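Putative Glycosidase (Bacteroides thetaiotaomicron, PDB 3R67) is a putative glycosidase, probably built on the five-bladed beta-propeller fold of its family, whose precise function is not established. Local coordinates at residues V133-Q138 with A144-A149; K199-W204 with K292-L297; N210-T213 with N219-P222; E221-L224 with F230-V233. All blocks are in the same frame, centred on the assembly; numbering follows the deposited sequence.

How the interactions relate
From the N terminus, interaction 1 comes first: the hairpin V133-Q138 with A144-A149, central in one four-stranded sheet, closes the short connection between its two strands. Strand K199-W204 then opens interaction 2, whose partner K292-L297 lies beyond 87 intervening residues. Interactions 3 and 4 nest inside that loop without crossing. Interaction 3 pairs N210-T213 with N219-P222, and interaction 4 carries on from the E221 and P222 it shares, closing the short loop between L224 and F230. Interaction 1 touches the next sheet through L146, which packs on W204, and through V148, which packs on W220. W204-N210 joins interactions 2 and 3, T295-M223 joins 2 and 4, and N210-L231 joins 3 and 4, probably tying one blade to the next.

Interaction 1 (V133-Q138 with A144-A149); sequences VMLYTQ and ARLAVA
M134 and A149, Y136 and A147, and Q138 and R145 form three antiparallel hydrogen-bonded pairs, each with two backbone bonds. The straightest runs from Q138 N to R145 O (2.8 Å, 178° at the hydrogen). M134 N to A149 O is equally short, at 2.8 Å. A water adds a side-chain bridge: it gives one proton to Y136 OH (2.7 Å) and the other to V148 O (2.8 Å), while the same hydroxyl is also hydrogen-bonded to E114 OE2. CG of Y136 is wedged between its backbone N and carbonyl carbon (chi1 67°), which swings the ring over its strand partner. There A147 CB lies over one ring face, 4.0 Å from the centroid, in a CH-pi contact. The amide of Q138 flanks the same methyl from another side, with CD 3.4 Å from A147 CB, and its NE2 is bonded to Q110 and E114; OE1 is buried without a partner. On the other face L135 CD2 lies alongside V148 CG2 at 3.7 Å. The two strands are the central pair of a four-stranded antiparallel sheet, probably one blade of a beta-propeller, between strands 118-126 and 158-162, and V133 and L146 pack onto strand 180-187 of the next sheet.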
loop_
_atom_site.group_PDB
_atom_site.type_symbol
_atom_site.label_atom_id
_atom_site.label_comp_id
_atom_site.label_asym_id
_atom_site.label_seq_id
_atom_site.Cartn_x
_atom_site.Cartn_y
_atom_site.Cartn_z
ATOM N N VAL A 133 -1.866 12.783 -0.835
ATOM C CA VAL A 133 -1.914 12.183 -2.149
ATOM C C VAL A 133 -2.106 10.676 -1.962
ATOM O O VAL A 133 -1.264 9.988 -1.367
ATOM C CB VAL A 133 -0.651 12.539 -2.987
ATOM C CG1 VAL A 133 -0.694 11.885 -4.376
ATOM C CG2 VAL A 133 -0.502 14.045 -3.116
HETATM N N MSE A 134 -3.240 10.175 -2.453
HETATM C CA MSE A 134 -3.554 8.762 -2.362
HETATM C C MSE A 134 -3.403 8.079 -3.697
HETATM O O MSE A 134 -3.918 8.576 -4.694
HETATM C CB MSE A 134 -4.986 8.558 -1.856
HETATM C CG MSE A 134 -5.406 7.062 -1.794
HETATM SE SE MSE A 134 -7.338 6.802 -1.808
HETATM C CE MSE A 134 -7.682 7.505 -0.187
ATOM N N LEU A 135 -2.698 6.943 -3.704
ATOM C CA LEU A 135 -2.503 6.062 -4.854
ATOM C C LEU A 135 -3.218 4.777 -4.565
ATOM O O LEU A 135 -2.894 4.126 -3.562
ATOM C CB LEU A 135 -1.010 5.841 -5.137
ATOM C CG LEU A 135 -0.247 7.055 -5.633
ATOM C CD1 LEU A 135 1.176 6.914 -5.335
ATOM C CD2 LEU A 135 -0.511 7.340 -7.104
ATOM N N TYR A 136 -4.232 4.438 -5.367
ATOM C CA TYR A 136 -5.021 3.240 -5.119
ATOM C C TYR A 136 -5.344 2.513 -6.414
ATOM O O TYR A 136 -5.087 3.026 -7.508
ATOM C CB TYR A 136 -6.327 3.665 -4.402
ATOM C CG TYR A 136 -7.274 4.488 -5.257
ATOM C CD1 TYR A 136 -7.087 5.860 -5.420
ATOM C CD2 TYR A 136 -8.393 3.905 -5.852
ATOM C CE1 TYR A 136 -7.940 6.619 -6.219
ATOM C CE2 TYR A 136 -9.272 4.659 -6.636
ATOM C CZ TYR A 136 -9.042 6.018 -6.815
ATOM O OH TYR A 136 -9.904 6.788 -7.570
ATOM N N THR A 137 -5.932 1.328 -6.292
ATOM C CA THR A 137 -6.359 0.543 -7.450
ATOM C C THR A 137 -7.837 0.705 -7.712
ATOM O O THR A 137 -8.650 0.515 -6.804
ATOM C CB THR A 137 -6.057 -0.948 -7.231
ATOM O OG1 THR A 137 -4.734 -1.126 -6.773
ATOM C CG2 THR A 137 -6.322 -1.795 -8.464
ATOM N N GLN A 138 -8.167 1.003 -8.957
ATOM C CA GLN A 138 -9.518 1.035 -9.529
ATOM C C GLN A 138 -9.821 -0.340 -10.054
ATOM O O GLN A 138 -9.011 -0.844 -10.835
ATOM C CB GLN A 138 -9.634 2.098 -10.632
ATOM C CG GLN A 138 -9.470 3.514 -10.140
ATOM C CD GLN A 138 -9.562 4.508 -11.272
ATOM O OE1 GLN A 138 -8.929 4.362 -12.330
ATOM N NE2 GLN A 138 -10.267 5.598 -11.028
ATOM N N ALA A 144 -7.450 -3.526 -13.725
ATOM C CA ALA A 144 -6.919 -2.864 -12.537
ATOM C C ALA A 144 -6.074 -1.692 -12.976
ATOM O O ALA A 144 -5.165 -1.864 -13.782
ATOM C CB ALA A 144 -6.106 -3.845 -11.673
ATOM N N ARG A 145 -6.381 -0.506 -12.485
ATOM C CA ARG A 145 -5.636 0.706 -12.827
ATOM C C ARG A 145 -5.224 1.471 -11.571
ATOM O O ARG A 145 -6.048 1.692 -10.684
ATOM C CB ARG A 145 -6.469 1.640 -13.743
ATOM C CG ARG A 145 -6.820 1.106 -15.118
ATOM C CD ARG A 145 -7.727 2.069 -15.872
ATOM N NE ARG A 145 -7.970 1.639 -17.251
ATOM C CZ ARG A 145 -8.974 0.851 -17.636
ATOM N NH1 ARG A 145 -9.847 0.385 -16.742
ATOM N NH2 ARG A 145 -9.105 0.512 -18.913
ATOM N N LEU A 146 -3.954 1.891 -11.515
ATOM C CA LEU A 146 -3.431 2.756 -10.461
ATOM C C LEU A 146 -3.980 4.173 -10.670
ATOM O O LEU A 146 -3.745 4.762 -11.722
ATOM C CB LEU A 146 -1.883 2.730 -10.475
ATOM C CG LEU A 146 -1.133 3.627 -9.503
ATOM C CD1 LEU A 146 -1.412 3.224 -8.051
ATOM C CD2 LEU A 146 0.368 3.586 -9.815
ATOM N N ALA A 147 -4.736 4.694 -9.708
ATOM C CA ALA A 147 -5.342 6.024 -9.822
ATOM C C ALA A 147 -4.879 6.971 -8.691
ATOM O O ALA A 147 -4.353 6.526 -7.681
ATOM C CB ALA A 147 -6.863 5.905 -9.792
ATOM N N VAL A 148 -5.136 8.270 -8.860
ATOM C CA VAL A 148 -4.781 9.301 -7.898
ATOM C C VAL A 148 -6.042 10.001 -7.380
ATOM O O VAL A 148 -6.998 10.261 -8.132
ATOM C CB VAL A 148 -3.790 10.346 -8.503
ATOM C CG1 VAL A 148 -3.328 11.345 -7.438
ATOM C CG2 VAL A 148 -2.576 9.664 -9.134
ATOM N N ALA A 149 -6.021 10.300 -6.074
ATOM C CA ALA A 149 -7.020 11.077 -5.368
ATOM C C ALA A 149 -6.308 11.985 -4.372
ATOM O O ALA A 149 -5.288 11.576 -3.829
ATOM C CB ALA A 149 -8.036 10.169 -4.688
HETATM O O HOH W 1 -8.962 8.635 -9.361
#

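Interaction 2 (K199-W204 with K292-L297); sequences KYWMYW and KDPTKL
P294 leans its CB-CG-CD edge onto one face of W201 and is held at its carbonyl by Y203. Its CG stands over the indole, offset toward the rim and 3.8 Å from the centroid of the six-membered ring, 20° off the normal. CD also stands over the six-membered ring, 3.8 Å from W201 CZ3, while CB hangs past the rim, 3.7 Å from W201 CE3. At the indole edge, close to its plane, T295 CG2 comes to 4.3 Å from W201 CZ3. The hydroxyl of Y203 donates to P294 O over 2.6 Å, in the carbonyl plane and on a lone pair, with a C=O...O angle of 123°; the acceptor sits at the edge of the phenol ring. CG of both aromatic residues is anti to the carbonyl carbon, and as alternate residues of one strand they reach out together to grip the proline. Further out, the loop sets the proline's pose. D293 to K296 form a type I beta turn, closed by K296 N to D293 O at 2.9 Å, and D293 OD1 takes T295 OG1 at 2.7 Å together with T295 N, the latter an Asx turn. Both donors approach from the same face of the carboxylate. On the strand side, W201 NE1 bonds to I196 O and the Y203 ring stacks on F289. In this largely buried setting a CH-pi contact with the indole face and a short phenol bond that satisfies P294 O together join strand 199-204 to the loop between strands 282-289 and 297-300 of what is probably the following blade.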
loop_
_atom_site.group_PDB
_atom_site.type_symbol
_atom_site.label_atom_id
_atom_site.label_comp_id
_atom_site.label_asym_id
_atom_site.label_seq_id
_atom_site.Cartn_x
_atom_site.Cartn_y
_atom_site.Cartn_z
ATOM N N LYS A 199 11.640 16.847 -9.643
ATOM C CA LYS A 199 10.537 15.907 -9.872
ATOM C C LYS A 199 10.111 15.168 -8.609
ATOM O O LYS A 199 10.875 15.064 -7.642
ATOM C CB LYS A 199 10.964 14.837 -10.910
ATOM C CG LYS A 199 11.306 15.307 -12.307
ATOM C CD LYS A 199 11.911 14.118 -13.068
ATOM C CE LYS A 199 12.355 14.416 -14.480
ATOM N NZ LYS A 199 13.477 15.391 -14.528
ATOM N N TYR A 200 8.907 14.594 -8.654
ATOM C CA TYR A 200 8.368 13.679 -7.668
ATOM C C TYR A 200 8.627 12.289 -8.194
ATOM O O TYR A 200 8.681 12.111 -9.414
ATOM C CB TYR A 200 6.897 13.952 -7.385
ATOM C CG TYR A 200 6.638 15.344 -6.870
ATOM C CD1 TYR A 200 7.045 15.722 -5.593
ATOM C CD2 TYR A 200 5.902 16.259 -7.617
ATOM C CE1 TYR A 200 6.774 16.990 -5.093
ATOM C CE2 TYR A 200 5.627 17.534 -7.128
ATOM C CZ TYR A 200 6.068 17.894 -5.863
ATOM O OH TYR A 200 5.803 19.140 -5.357
ATOM N N TRP A 201 8.850 11.320 -7.307
ATOM C CA TRP A 201 9.224 9.958 -7.702
ATOM C C TRP A 201 8.377 8.901 -7.028
ATOM O O TRP A 201 7.976 9.072 -5.873
ATOM C CB TRP A 201 10.702 9.720 -7.320
ATOM C CG TRP A 201 11.677 10.604 -8.049
ATOM C CD1 TRP A 201 11.940 11.918 -7.794
ATOM C CD2 TRP A 201 12.540 10.225 -9.125
ATOM N NE1 TRP A 201 12.867 12.398 -8.688
ATOM C CE2 TRP A 201 13.253 11.381 -9.518
ATOM C CE3 TRP A 201 12.773 9.017 -9.810
ATOM C CZ2 TRP A 201 14.198 11.364 -10.552
ATOM C CZ3 TRP A 201 13.702 9.004 -10.845
ATOM C CH2 TRP A 201 14.394 10.169 -11.212
HETATM N N MSE A 202 8.141 7.779 -7.732
HETATM C CA MSE A 202 7.442 6.642 -7.119
HETATM C C MSE A 202 7.913 5.304 -7.654
HETATM O O MSE A 202 8.215 5.168 -8.835
HETATM C CB MSE A 202 5.915 6.697 -7.296
HETATM C CG MSE A 202 5.427 6.470 -8.726
HETATM SE SE MSE A 202 3.486 6.336 -8.841
HETATM C CE MSE A 202 3.184 7.533 -7.664
ATOM N N TYR A 203 7.883 4.300 -6.781
ATOM C CA TYR A 203 8.064 2.895 -7.111
ATOM C C TYR A 203 6.689 2.328 -7.249
ATOM O O TYR A 203 5.834 2.658 -6.423
ATOM C CB TYR A 203 8.907 2.160 -6.057
ATOM C CG TYR A 203 10.278 2.756 -5.867
ATOM C CD1 TYR A 203 11.342 2.384 -6.685
ATOM C CD2 TYR A 203 10.515 3.705 -4.873
ATOM C CE1 TYR A 203 12.600 2.961 -6.540
ATOM C CE2 TYR A 203 11.776 4.275 -4.710
ATOM C CZ TYR A 203 12.810 3.905 -5.552
ATOM O OH TYR A 203 14.044 4.474 -5.407
ATOM N N TRP A 204 6.418 1.561 -8.299
ATOM C CA TRP A 204 5.094 0.979 -8.421
ATOM C C TRP A 204 5.214 -0.385 -9.089
ATOM O O TRP A 204 6.152 -0.627 -9.846
ATOM C CB TRP A 204 4.126 1.919 -9.200
ATOM C CG TRP A 204 4.436 1.997 -10.662
ATOM C CD1 TRP A 204 5.353 2.806 -11.271
ATOM C CD2 TRP A 204 3.882 1.170 -11.687
ATOM N NE1 TRP A 204 5.405 2.529 -12.620
ATOM C CE2 TRP A 204 4.529 1.510 -12.898
ATOM C CE3 TRP A 204 2.915 0.147 -11.698
ATOM C CZ2 TRP A 204 4.209 0.897 -14.110
ATOM C CZ3 TRP A 204 2.635 -0.491 -12.894
ATOM C CH2 TRP A 204 3.274 -0.113 -14.081
ATOM N N LYS A 292 20.369 10.039 -5.053
ATOM C CA LYS A 292 20.457 10.983 -6.183
ATOM C C LYS A 292 19.843 10.390 -7.472
ATOM O O LYS A 292 19.400 11.151 -8.346
ATOM C CB LYS A 292 21.915 11.404 -6.443
ATOM C CG LYS A 292 22.449 12.333 -5.365
ATOM C CD LYS A 292 23.900 12.734 -5.645
ATOM C CE LYS A 292 24.324 14.006 -4.960
ATOM N NZ LYS A 292 23.740 15.204 -5.622
ATOM N N ASP A 293 19.825 9.041 -7.578
ATOM C CA ASP A 293 19.242 8.294 -8.697
ATOM C C ASP A 293 18.341 7.190 -8.120
ATOM O O ASP A 293 18.801 6.068 -7.894
ATOM C CB ASP A 293 20.322 7.735 -9.635
ATOM C CG ASP A 293 19.799 6.983 -10.851
ATOM O OD1 ASP A 293 18.562 6.912 -11.024
ATOM O OD2 ASP A 293 20.634 6.498 -11.656
ATOM N N PRO A 294 17.034 7.493 -7.900
ATOM C CA PRO A 294 16.125 6.495 -7.297
ATOM C C PRO A 294 15.966 5.205 -8.132
ATOM O O PRO A 294 15.394 4.255 -7.613
ATOM C CB PRO A 294 14.788 7.256 -7.225
ATOM C CG PRO A 294 15.182 8.697 -7.132
ATOM C CD PRO A 294 16.342 8.791 -8.081
ATOM N N THR A 295 16.490 5.138 -9.375
ATOM C CA THR A 295 16.402 3.910 -10.190
ATOM C C THR A 295 17.609 2.991 -9.931
ATOM O O THR A 295 17.621 1.846 -10.397
ATOM C CB THR A 295 16.302 4.226 -11.703
ATOM O OG1 THR A 295 17.558 4.701 -12.183
ATOM C CG2 THR A 295 15.163 5.196 -12.047
ATOM N N LYS A 296 18.621 3.485 -9.200
ATOM C CA LYS A 296 19.848 2.739 -8.959
ATOM C C LYS A 296 19.788 1.941 -7.636
ATOM O O LYS A 296 19.902 2.512 -6.548
ATOM C CB LYS A 296 21.033 3.712 -8.944
ATOM C CG LYS A 296 22.398 3.040 -8.911
ATOM C CD LYS A 296 23.488 4.107 -8.920
ATOM C CE LYS A 296 24.841 3.496 -8.859
ATOM N N LEU A 297 19.680 0.603 -7.754
ATOM C CA LEU A 297 19.622 -0.315 -6.619
ATOM C C LEU A 297 21.006 -0.503 -6.015
ATOM O O LEU A 297 21.967 -0.795 -6.741
ATOM C CB LEU A 297 19.039 -1.670 -7.076
ATOM C CG LEU A 297 18.799 -2.756 -6.010
ATOM C CD1 LEU A 297 17.700 -2.353 -5.021
ATOM C CD2 LEU A 297 18.381 -4.031 -6.661
#

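Interaction 3 (N210-T213 with N219-P222); sequences NVAT and NWEP
T213 and E221 exchange two backbone hydrogen bonds. E221 N gives to T213 O at 2.8 Å, in the carbonyl plane, whereas T213 N gives to E221 O at a longer 3.2 Å, approaching from above the carbonyl plane (45° out of it). E221 O has a second donor, a water 2.6 Å away, which also donates to E221 OE1 (2.9 Å) and accepts from T213 OG1 (3.1 Å). The torsions make this possible: T213 OG1 lies between its backbone N and carbonyl carbon (chi1 69°), on the side where the extended E221 chain brings its carboxylate. This is the pairing of an antiparallel hairpin, in which strand 221-222 is added to strand 210-214 beside strand 199-204, as the edge strand of a probable propeller blade. P222, which has no N-H to offer, falls at the non-hydrogen-bonded pair with A212, and its carbonyl takes Y168 OH. N210 OD1 accepts from W204 NE1 and also lies 3.3 Å from P222 CB, while N210 ND2 bonds to the following loop. W220 turns its ring edge to A212 O, with CZ3 at 3.8 Å, and its NE1 makes a weak bond to L217 O.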
loop_
_atom_site.group_PDB
_atom_site.type_symbol
_atom_site.label_atom_id
_atom_site.label_comp_id
_atom_site.label_asym_id
_atom_site.label_seq_id
_atom_site.Cartn_x
_atom_site.Cartn_y
_atom_site.Cartn_z
ATOM N N ASN A 210 8.672 -0.726 -11.242
ATOM C CA ASN A 210 9.033 0.325 -12.187
ATOM C C ASN A 210 9.164 1.625 -11.399
ATOM O O ASN A 210 8.672 1.708 -10.275
ATOM C CB ASN A 210 7.993 0.424 -13.338
ATOM C CG ASN A 210 8.205 1.565 -14.321
ATOM O OD1 ASN A 210 7.419 2.502 -14.390
ATOM N ND2 ASN A 210 9.315 1.571 -15.024
ATOM N N VAL A 211 9.843 2.626 -11.964
ATOM C CA VAL A 211 9.972 3.943 -11.343
ATOM C C VAL A 211 9.261 4.936 -12.249
ATOM O O VAL A 211 9.465 4.925 -13.463
ATOM C CB VAL A 211 11.442 4.354 -11.046
ATOM C CG1 VAL A 211 11.524 5.786 -10.503
ATOM C CG2 VAL A 211 12.111 3.369 -10.086
ATOM N N ALA A 212 8.371 5.743 -11.666
ATOM C CA ALA A 212 7.645 6.780 -12.393
ATOM C C ALA A 212 7.945 8.135 -11.781
ATOM O O ALA A 212 8.271 8.206 -10.591
ATOM C CB ALA A 212 6.150 6.496 -12.378
ATOM N N THR A 213 7.853 9.213 -12.592
ATOM C CA THR A 213 8.098 10.572 -12.106
ATOM C C THR A 213 6.897 11.473 -12.436
ATOM O O THR A 213 6.095 11.167 -13.325
ATOM C CB THR A 213 9.403 11.160 -12.676
ATOM O OG1 THR A 213 9.287 11.401 -14.078
ATOM C CG2 THR A 213 10.625 10.304 -12.376
ATOM N N ASN A 219 -0.301 13.442 -12.595
ATOM C CA ASN A 219 0.096 12.828 -13.857
ATOM C C ASN A 219 1.484 12.260 -13.716
ATOM O O ASN A 219 2.446 13.013 -13.540
ATOM C CB ASN A 219 0.019 13.854 -14.981
ATOM C CG ASN A 219 -1.374 14.405 -15.159
ATOM O OD1 ASN A 219 -2.299 13.718 -15.610
ATOM N ND2 ASN A 219 -1.558 15.659 -14.794
ATOM N N TRP A 220 1.576 10.923 -13.742
ATOM C CA TRP A 220 2.810 10.179 -13.555
ATOM C C TRP A 220 3.258 9.571 -14.865
ATOM O O TRP A 220 2.438 9.122 -15.658
ATOM C CB TRP A 220 2.625 9.098 -12.478
ATOM C CG TRP A 220 2.406 9.692 -11.118
ATOM C CD1 TRP A 220 1.221 10.120 -10.585
ATOM C CD2 TRP A 220 3.414 9.996 -10.147
ATOM N NE1 TRP A 220 1.427 10.646 -9.333
ATOM C CE2 TRP A 220 2.769 10.604 -9.048
ATOM C CE3 TRP A 220 4.803 9.788 -10.088
ATOM C CZ2 TRP A 220 3.461 10.995 -7.899
ATOM C CZ3 TRP A 220 5.490 10.199 -8.958
ATOM C CH2 TRP A 220 4.823 10.791 -7.879
ATOM N N GLU A 221 4.573 9.560 -15.081
ATOM C CA GLU A 221 5.182 9.061 -16.300
ATOM C C GLU A 221 6.123 7.859 -16.005
ATOM O O GLU A 221 7.218 8.074 -15.477
ATOM C CB GLU A 221 5.952 10.205 -16.981
ATOM C CG GLU A 221 6.561 9.831 -18.313
ATOM C CD GLU A 221 7.431 10.916 -18.903
ATOM O OE1 GLU A 221 8.587 11.062 -18.449
ATOM O OE2 GLU A 221 6.965 11.608 -19.835
ATOM N N PRO A 222 5.721 6.606 -16.358
ATOM C CA PRO A 222 6.616 5.450 -16.142
ATOM C C PRO A 222 7.922 5.580 -16.917
ATOM O O PRO A 222 7.911 5.991 -18.086
ATOM C CB PRO A 222 5.797 4.260 -16.669
ATOM C CG PRO A 222 4.374 4.726 -16.650
ATOM C CD PRO A 222 4.449 6.185 -16.985
HETATM O O HOH W 2 9.395 9.278 -16.375
#

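Interaction 4 (E221-L224 with F230-V233); sequences EPML and FLKV
M223 and L231 supply the polar link: L231 N donates to M223 O over 2.9 Å at 167°, with the donor tilted 24° from the carbonyl plane. The same oxygen also receives N210 ND2, which in addition bonds L231 O, so one asparagine amide clips the two segments together. M223 is further paired through its backbone with V211, continuing the ladder begun by the preceding hairpin. The apolar contacts gather at F230 and at L231. F230 presents its edge to P222, with CE1 3.6 Å from P222 CB, and the two side chains run alongside each other in the same sense. L224 crosses the same phenylalanine: its CD2 is 4.1 Å from F230 CD1 and 4.0 Å from F230 N. Although CB of both L224 and F230 points away from the other segment, the ends return to it; in F230 CG is anti to the carbonyl carbon (chi1 -64°), which brings the ring edge (CE1, CD1) back beside P222. L231, with CB pointing toward the other segment, sets that atom 3.4 Å from M223 O, and its CD2 lies 4.2 Å from M223 CB, while the M223 side chain also touches T295. Aromatic interactions fix F230 from outside the pair: it stacks on F172 and meets the W204 ring edge-to-face. L224 and F230 make a single backbone bridge, so the five residues between them form a short surface loop pinched at its base. Such a closure, lying between strands 221-222 and 245-255, is consistent with a connection between blades of the probable beta-propeller.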
loop_
_atom_site.group_PDB
_atom_site.type_symbol
_atom_site.label_atom_id
_atom_site.label_comp_id
_atom_site.label_asym_id
_atom_site.label_seq_id
_atom_site.Cartn_x
_atom_site.Cartn_y
_atom_site.Cartn_z
ATOM N N GLU A 221 4.573 9.560 -15.081
ATOM C CA GLU A 221 5.182 9.061 -16.300
ATOM C C GLU A 221 6.123 7.859 -16.005
ATOM O O GLU A 221 7.218 8.074 -15.477
ATOM C CB GLU A 221 5.952 10.205 -16.981
ATOM C CG GLU A 221 6.561 9.831 -18.313
ATOM C CD GLU A 221 7.431 10.916 -18.903
ATOM O OE1 GLU A 221 8.587 11.062 -18.449
ATOM O OE2 GLU A 221 6.965 11.608 -19.835
ATOM N N PRO A 222 5.721 6.606 -16.358
ATOM C CA PRO A 222 6.616 5.450 -16.142
ATOM C C PRO A 222 7.922 5.580 -16.917
ATOM O O PRO A 222 7.911 5.991 -18.086
ATOM C CB PRO A 222 5.797 4.260 -16.669
ATOM C CG PRO A 222 4.374 4.726 -16.650
ATOM C CD PRO A 222 4.449 6.185 -16.985
HETATM N N MSE A 223 9.056 5.247 -16.275
HETATM C CA MSE A 223 10.356 5.342 -16.950
HETATM C C MSE A 223 10.546 4.139 -17.840
HETATM O O MSE A 223 10.233 3.018 -17.438
HETATM C CB MSE A 223 11.499 5.480 -15.950
HETATM C CG MSE A 223 11.457 6.824 -15.213
HETATM SE SE MSE A 223 12.904 7.060 -13.977
HETATM C CE MSE A 223 14.368 7.090 -15.266
ATOM N N LEU A 224 11.013 4.389 -19.082
ATOM C CA LEU A 224 11.168 3.360 -20.098
ATOM C C LEU A 224 12.627 3.128 -20.456
ATOM O O LEU A 224 13.446 4.036 -20.316
ATOM C CB LEU A 224 10.392 3.754 -21.371
ATOM C CG LEU A 224 8.901 4.129 -21.237
ATOM C CD1 LEU A 224 8.325 4.524 -22.583
ATOM C CD2 LEU A 224 8.061 2.993 -20.645
ATOM N N PHE A 230 8.965 -0.877 -19.965
ATOM C CA PHE A 230 9.180 -0.392 -18.605
ATOM C C PHE A 230 10.553 -0.714 -18.067
ATOM O O PHE A 230 11.055 -1.826 -18.255
ATOM C CB PHE A 230 8.171 -0.967 -17.598
ATOM C CG PHE A 230 6.724 -0.619 -17.782
ATOM C CD1 PHE A 230 6.306 0.708 -17.780
ATOM C CD2 PHE A 230 5.756 -1.614 -17.795
ATOM C CE1 PHE A 230 4.961 1.031 -17.921
ATOM C CE2 PHE A 230 4.409 -1.291 -17.886
ATOM C CZ PHE A 230 4.017 0.033 -17.949
ATOM N N LEU A 231 11.133 0.250 -17.359
ATOM C CA LEU A 231 12.371 0.049 -16.627
ATOM C C LEU A 231 12.041 -0.792 -15.389
ATOM O O LEU A 231 11.130 -0.430 -14.636
ATOM C CB LEU A 231 12.990 1.409 -16.275
ATOM C CG LEU A 231 14.309 1.395 -15.535
ATOM C CD1 LEU A 231 15.431 0.872 -16.423
ATOM C CD2 LEU A 231 14.657 2.790 -15.062
ATOM N N LYS A 232 12.686 -1.949 -15.235
ATOM C CA LYS A 232 12.444 -2.857 -14.114
ATOM C C LYS A 232 13.618 -2.763 -13.125
ATOM O O LYS A 232 14.696 -3.295 -13.392
ATOM C CB LYS A 232 12.243 -4.288 -14.636
ATOM C CG LYS A 232 11.060 -4.445 -15.576
ATOM C CD LYS A 232 10.930 -5.881 -16.047
ATOM C CE LYS A 232 9.706 -6.090 -16.904
ATOM N NZ LYS A 232 9.565 -7.518 -17.291
ATOM N N VAL A 233 13.435 -2.054 -12.015
ATOM C CA VAL A 233 14.528 -1.829 -11.066
ATOM C C VAL A 233 14.593 -2.988 -10.040
ATOM O O VAL A 233 15.638 -3.204 -9.429
ATOM C CB VAL A 233 14.428 -0.453 -10.359
ATOM C CG1 VAL A 233 14.537 0.670 -11.377
ATOM C CG2 VAL A 233 13.158 -0.303 -9.511
#